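Local coordinates for bacterioferritin comigratory protein (Xylella fastidiosa, PDB 3IXR) that probably reduces hydrogen peroxide and organic hydroperoxides as a thiol-dependent peroxiredoxin of the PrxQ (bacterioferritin comigratory protein) type, at residues S39-K44 / D94-H99; A86-V91 / F108-V113. The protein carries 1 engineered substitution. All coordinates share one frame; numbering follows the deposited sequence. Where two conformers were deposited one is given.

Contact 1: residues S39-K44 / D94-H99; sequences SGSTCK and DSVKSH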
loop_
_atom_site.group_PDB
_atom_site.type_symbol
_atom_site.label_atom_id
_atom_site.label_comp_id
_atom_site.label_asym_id
_atom_site.label_seq_id
_atom_site.Cartn_x
_atom_site.Cartn_y
_atom_site.Cartn_z
ATOM N N SER A 39 -6.275 -1.556 -10.421
ATOM C CA SER A 39 -7.507 -2.271 -10.680
ATOM C C SER A 39 -8.530 -1.406 -11.419
ATOM O O SER A 39 -8.513 -0.163 -11.395
ATOM C CB SER A 39 -8.072 -2.813 -9.360
ATOM O OG SER A 39 -8.182 -1.733 -8.457
ATOM N N GLY A 40 -9.367 -2.054 -12.230
ATOM C CA GLY A 40 -10.271 -1.225 -13.051
ATOM C C GLY A 40 -9.691 -0.737 -14.386
ATOM O O GLY A 40 -10.393 0.033 -15.110
ATOM N N SER A 41 -8.451 -1.127 -14.652
ATOM C CA SER A 41 -7.711 -0.708 -15.864
ATOM C C SER A 41 -7.512 0.794 -15.818
ATOM O O SER A 41 -7.438 1.419 -16.902
ATOM C CB SER A 41 -8.566 -1.046 -17.096
ATOM O OG SER A 41 -8.707 -2.465 -17.171
ATOM N N THR A 42 -7.397 1.365 -14.623
ATOM C CA THR A 42 -7.113 2.798 -14.452
ATOM C C THR A 42 -5.605 3.033 -14.205
ATOM O O THR A 42 -4.794 2.113 -14.132
ATOM C CB THR A 42 -7.866 3.423 -13.284
ATOM O OG1 THR A 42 -7.417 2.791 -12.064
ATOM C CG2 THR A 42 -9.366 3.217 -13.405
ATOM N N CYS A 43 -5.231 4.292 -14.207
ATOM C CA CYS A 43 -3.841 4.588 -13.896
ATOM C C CYS A 43 -3.758 5.893 -13.176
ATOM O O CYS A 43 -4.657 6.711 -13.221
ATOM C CB CYS A 43 -2.891 4.492 -15.103
ATOM S SG CYS A 43 -3.607 4.986 -16.713
ATOM N N LYS A 44 -2.690 5.990 -12.390
ATOM C CA LYS A 44 -2.440 7.086 -11.518
ATOM C C LYS A 44 -0.930 7.224 -11.440
ATOM O O LYS A 44 -0.178 6.340 -11.876
ATOM C CB LYS A 44 -2.895 6.619 -10.136
ATOM C CG LYS A 44 -3.538 7.595 -9.331
ATOM C CD LYS A 44 -4.990 7.705 -9.597
ATOM C CE LYS A 44 -5.572 8.537 -8.420
ATOM N NZ LYS A 44 -6.489 9.586 -8.957
ATOM N N ASP A 94 0.660 -8.826 -8.518
ATOM C CA ASP A 94 -0.337 -9.584 -9.328
ATOM C C ASP A 94 -0.898 -8.704 -10.414
ATOM O O ASP A 94 -0.813 -7.499 -10.420
ATOM C CB ASP A 94 -1.527 -10.015 -8.409
ATOM C CG ASP A 94 -1.076 -11.012 -7.386
ATOM O OD1 ASP A 94 -0.699 -12.141 -7.771
ATOM O OD2 ASP A 94 -1.026 -10.637 -6.151
ATOM N N SER A 95 -1.438 -9.387 -11.432
ATOM C CA SER A 95 -1.974 -8.680 -12.546
ATOM C C SER A 95 -3.175 -7.847 -12.285
ATOM O O SER A 95 -3.882 -7.991 -11.238
ATOM C CB SER A 95 -2.363 -9.678 -13.632
ATOM O OG SER A 95 -3.425 -10.553 -13.159
ATOM N N VAL A 96 -3.500 -6.902 -13.182
ATOM C CA VAL A 96 -4.768 -6.220 -13.120
ATOM C C VAL A 96 -5.977 -7.208 -13.109
ATOM O O VAL A 96 -6.966 -6.979 -12.386
ATOM C CB VAL A 96 -4.939 -5.181 -14.270
ATOM C CG1 VAL A 96 -6.335 -4.529 -14.213
ATOM C CG2 VAL A 96 -3.841 -4.101 -14.065
ATOM N N LYS A 97 -5.903 -8.233 -13.947
ATOM C CA LYS A 97 -7.022 -9.218 -13.967
ATOM C C LYS A 97 -7.216 -9.855 -12.641
ATOM O O LYS A 97 -8.382 -9.909 -12.123
ATOM C CB LYS A 97 -6.704 -10.287 -15.020
ATOM C CG LYS A 97 -7.767 -11.311 -15.089
ATOM C CD LYS A 97 -7.441 -12.326 -16.203
ATOM C CE LYS A 97 -8.321 -12.046 -17.350
ATOM N NZ LYS A 97 -7.907 -10.763 -17.905
ATOM N N SER A 98 -6.098 -10.245 -12.048
ATOM C CA SER A 98 -6.157 -10.869 -10.692
ATOM C C SER A 98 -6.766 -9.866 -9.698
ATOM O O SER A 98 -7.617 -10.209 -8.799
ATOM C CB SER A 98 -4.748 -11.217 -10.240
ATOM O OG SER A 98 -4.769 -11.795 -8.898
ATOM N N HIS A 99 -6.237 -8.635 -9.704
ATOM C CA HIS A 99 -6.789 -7.570 -8.804
ATOM C C HIS A 99 -8.282 -7.326 -8.975
ATOM O O HIS A 99 -8.999 -7.096 -8.011
ATOM C CB HIS A 99 -6.070 -6.232 -9.045
ATOM C CG HIS A 99 -4.694 -6.162 -8.447
ATOM N ND1 HIS A 99 -4.155 -7.167 -7.669
ATOM C CD2 HIS A 99 -3.779 -5.152 -8.448
ATOM C CE1 HIS A 99 -2.967 -6.782 -7.219
ATOM N NE2 HIS A 99 -2.713 -5.582 -7.709
#
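Val-96 and His-99, one turn apart on the same side of the helix that begins at Val-96, turn their CB atoms toward the hairpin bend at Ser-39 to Ser-41. Val-96 meets that bend with one methyl: chi1 of 177° sets CG1 anti to the backbone N, and from there it lies 4.0 Å from Ser-41 N. The OG of Ser-41 passes the same methyl at 4.3 Å, a loose contact at a solvent-exposed edge. His-99 contributes its CB, which sits 4.0 Å from Ser-39 CB, while its imidazole turns elsewhere: ND1 bonds to Asp-62 and NE2 to the carbonyl of Val-113. The bend joins strands 36-38 and 42-44 at the margin of the thioredoxin-like peroxiredoxin sheet and includes a G1 beta bulge, in which Ser-41 and Thr-42 share one partner, Leu-38. Gly-40 suits the bend because its positive phi would press a CB against the preceding carbonyl, and its N-H bonds to Asp-100. Within the bend, Thr-42 OG1 donates to Ser-39 O over 3.2 Å, tilted 22° from the carbonyl plane. The small Ser-39 fits close against the helix, its OG hydrogen-bonded to Leu-112 N. At the start of the helix, Ser-95 is the N-cap: its OG accepts from Ser-98 N at 2.9 Å, satisfying an N-H in the first turn.

Contact 2: residues A86-V91 / F108-V113; sequences ATVLGV and FTFPLV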
loop_
_atom_site.group_PDB
_atom_site.type_symbol
_atom_site.label_atom_id
_atom_site.label_comp_id
_atom_site.label_asym_id
_atom_site.label_seq_id
_atom_site.Cartn_x
_atom_site.Cartn_y
_atom_site.Cartn_z
ATOM N N ALA A 86 -7.264 11.369 3.797
ATOM C CA ALA A 86 -6.326 10.267 3.534
ATOM C C ALA A 86 -7.023 9.247 2.651
ATOM O O ALA A 86 -8.246 9.088 2.672
ATOM C CB ALA A 86 -5.878 9.526 4.852
ATOM N N THR A 87 -6.227 8.531 1.888
ATOM C CA THR A 87 -6.866 7.461 1.196
ATOM C C THR A 87 -5.875 6.279 1.192
ATOM O O THR A 87 -4.720 6.396 1.610
ATOM C CB THR A 87 -7.204 7.881 -0.198
ATOM O OG1 THR A 87 -7.979 6.827 -0.803
ATOM C CG2 THR A 87 -5.962 8.239 -1.028
ATOM N N VAL A 88 -6.349 5.160 0.673
ATOM C CA VAL A 88 -5.591 3.924 0.768
ATOM C C VAL A 88 -5.360 3.332 -0.584
ATOM O O VAL A 88 -6.291 3.361 -1.399
ATOM C CB VAL A 88 -6.396 2.872 1.575
ATOM C CG1 VAL A 88 -5.693 1.481 1.632
ATOM C CG2 VAL A 88 -6.660 3.457 3.082
ATOM N N LEU A 89 -4.157 2.806 -0.822
ATOM C CA LEU A 89 -3.887 2.033 -2.043
ATOM C C LEU A 89 -3.172 0.778 -1.606
ATOM O O LEU A 89 -2.127 0.842 -0.909
ATOM C CB LEU A 89 -2.873 2.818 -2.905
ATOM C CG LEU A 89 -3.301 3.815 -3.941
ATOM C CD1 LEU A 89 -1.951 4.107 -4.698
ATOM C CD2 LEU A 89 -4.319 3.188 -4.930
ATOM N N GLY A 90 -3.669 -0.403 -2.036
ATOM C CA GLY A 90 -2.933 -1.626 -1.772
ATOM C C GLY A 90 -2.035 -1.938 -3.007
ATOM O O GLY A 90 -2.340 -1.475 -4.139
ATOM N N VAL A 91 -1.023 -2.701 -2.779
ATOM C CA VAL A 91 -0.003 -3.096 -3.811
ATOM C C VAL A 91 0.463 -4.526 -3.724
ATOM O O VAL A 91 0.875 -5.019 -2.637
ATOM C CB VAL A 91 1.256 -2.206 -3.659
ATOM C CG1 VAL A 91 2.191 -2.424 -4.911
ATOM C CG2 VAL A 91 0.918 -0.710 -3.522
ATOM N N PHE A 108 -13.890 -4.681 -2.303
ATOM C CA PHE A 108 -13.051 -3.521 -1.981
ATOM C C PHE A 108 -13.492 -2.250 -2.732
ATOM O O PHE A 108 -13.816 -2.281 -3.976
ATOM C CB PHE A 108 -11.572 -3.772 -2.363
ATOM C CG PHE A 108 -10.913 -4.878 -1.621
ATOM C CD1 PHE A 108 -11.375 -5.334 -0.347
ATOM C CD2 PHE A 108 -9.806 -5.526 -2.202
ATOM C CE1 PHE A 108 -10.714 -6.342 0.324
ATOM C CE2 PHE A 108 -9.092 -6.571 -1.530
ATOM C CZ PHE A 108 -9.581 -7.024 -0.240
ATOM N N THR A 109 -13.470 -1.142 -2.013
ATOM C CA THR A 109 -13.873 0.167 -2.611
ATOM C C THR A 109 -12.685 1.065 -2.975
ATOM O O THR A 109 -12.875 2.094 -3.630
ATOM C CB THR A 109 -14.935 0.947 -1.768
ATOM O OG1 THR A 109 -14.458 1.139 -0.466
ATOM C CG2 THR A 109 -16.171 0.192 -1.661
ATOM N N PHE A 110 -11.485 0.690 -2.547
ATOM C CA PHE A 110 -10.250 1.431 -2.887
ATOM C C PHE A 110 -9.458 0.591 -3.931
ATOM O O PHE A 110 -9.691 -0.624 -4.118
ATOM C CB PHE A 110 -9.418 1.631 -1.560
ATOM C CG PHE A 110 -9.064 0.318 -0.914
ATOM C CD1 PHE A 110 -7.895 -0.398 -1.278
ATOM C CD2 PHE A 110 -9.884 -0.255 0.006
ATOM C CE1 PHE A 110 -7.508 -1.618 -0.773
ATOM C CE2 PHE A 110 -9.501 -1.549 0.562
ATOM C CZ PHE A 110 -8.321 -2.266 0.163
ATOM N N PRO A 111 -8.537 1.226 -4.599
ATOM C CA PRO A 111 -7.847 0.536 -5.665
ATOM C C PRO A 111 -6.672 -0.307 -5.253
ATOM O O PRO A 111 -6.085 -0.013 -4.206
ATOM C CB PRO A 111 -7.268 1.732 -6.512
ATOM C CG PRO A 111 -7.976 2.932 -6.071
ATOM C CD PRO A 111 -8.220 2.675 -4.602
ATOM N N LEU A 112 -6.244 -1.252 -6.084
ATOM C CA LEU A 112 -5.043 -2.065 -5.896
ATOM C C LEU A 112 -4.084 -1.760 -7.055
ATOM O O LEU A 112 -4.527 -1.872 -8.237
ATOM C CB LEU A 112 -5.304 -3.610 -5.908
ATOM C CG LEU A 112 -6.343 -4.031 -4.832
ATOM C CD1 LEU A 112 -6.736 -5.549 -4.973
ATOM C CD2 LEU A 112 -5.829 -3.663 -3.370
ATOM N N VAL A 113 -2.819 -1.425 -6.735
ATOM C CA VAL A 113 -1.822 -1.313 -7.801
ATOM C C VAL A 113 -1.325 -2.638 -8.264
ATOM O O VAL A 113 -0.893 -3.501 -7.439
ATOM C CB VAL A 113 -0.597 -0.602 -7.226
ATOM C CG1 VAL A 113 0.509 -0.363 -8.334
ATOM C CG2 VAL A 113 -1.078 0.673 -6.754
#
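Gly-90 is gripped by Pro-111 and Val-113 in a parallel pairing of strands 86-92 and 112-114, the two strands of a beta-alpha-beta unit whose crossover is helix 96-106. Its N donates to Pro-111 O at 3.3 Å, in the carbonyl plane, and its O accepts from Val-113 N at 2.6 Å. Glycine suits this place because a CB would run into Leu-112 CD2. On the face carrying Val-91 and Val-113, the two valines run alongside each other, Val-91 CG2 coming 4.0 Å from Val-113 CB; beta-branched residues fill such a strand pair compactly. Leu-89 reaches across that face too, its CD2 meeting Pro-111 CB at 3.6 Å and its CD1 meeting Val-113 CG2. Proline, lacking an N-H, fits just before the strand, where only its carbonyl is used for pairing. On the other face, chi1 of 59° sets Phe-110 CG between its own N and carbonyl carbon, which brings one ring face to Val-88. Phe-108 CB backs the opposite face, and Leu-78 of helix 65-82 packs against both Val-88 and Phe-110. Strand 53-58 pairs with the other edge of strand 86-92 through backbone hydrogen bonds of Thr-87, Leu-89 and Val-91. Val-88 CG1 stands 4.1 Å above the Phe-110 ring plane, displaced toward its rim.

In the fold
Contact 2 is buried near the middle of the chain, whereas contact 1 lies at the surface, about 11 Å away between centres. Contact 1 relies on van der Waals packing with no hydrogen bond between its segments; contact 2 combines two main-chain bonds with apolar packing on both sheet faces. Both draw on one beta-alpha-beta unit: helix 96-106 supplies a side of contact 1, and the strands it connects make contact 2. Segment 108-113 also ties them directly. Ser-39 N lies 2.8 Å from Leu-112 O, a probable hydrogen bond, and His-99 CD2 packs on Leu-112 CB. Strand 112-114 pairs with strand 86-92 in parallel and with strand 36-38 antiparallel.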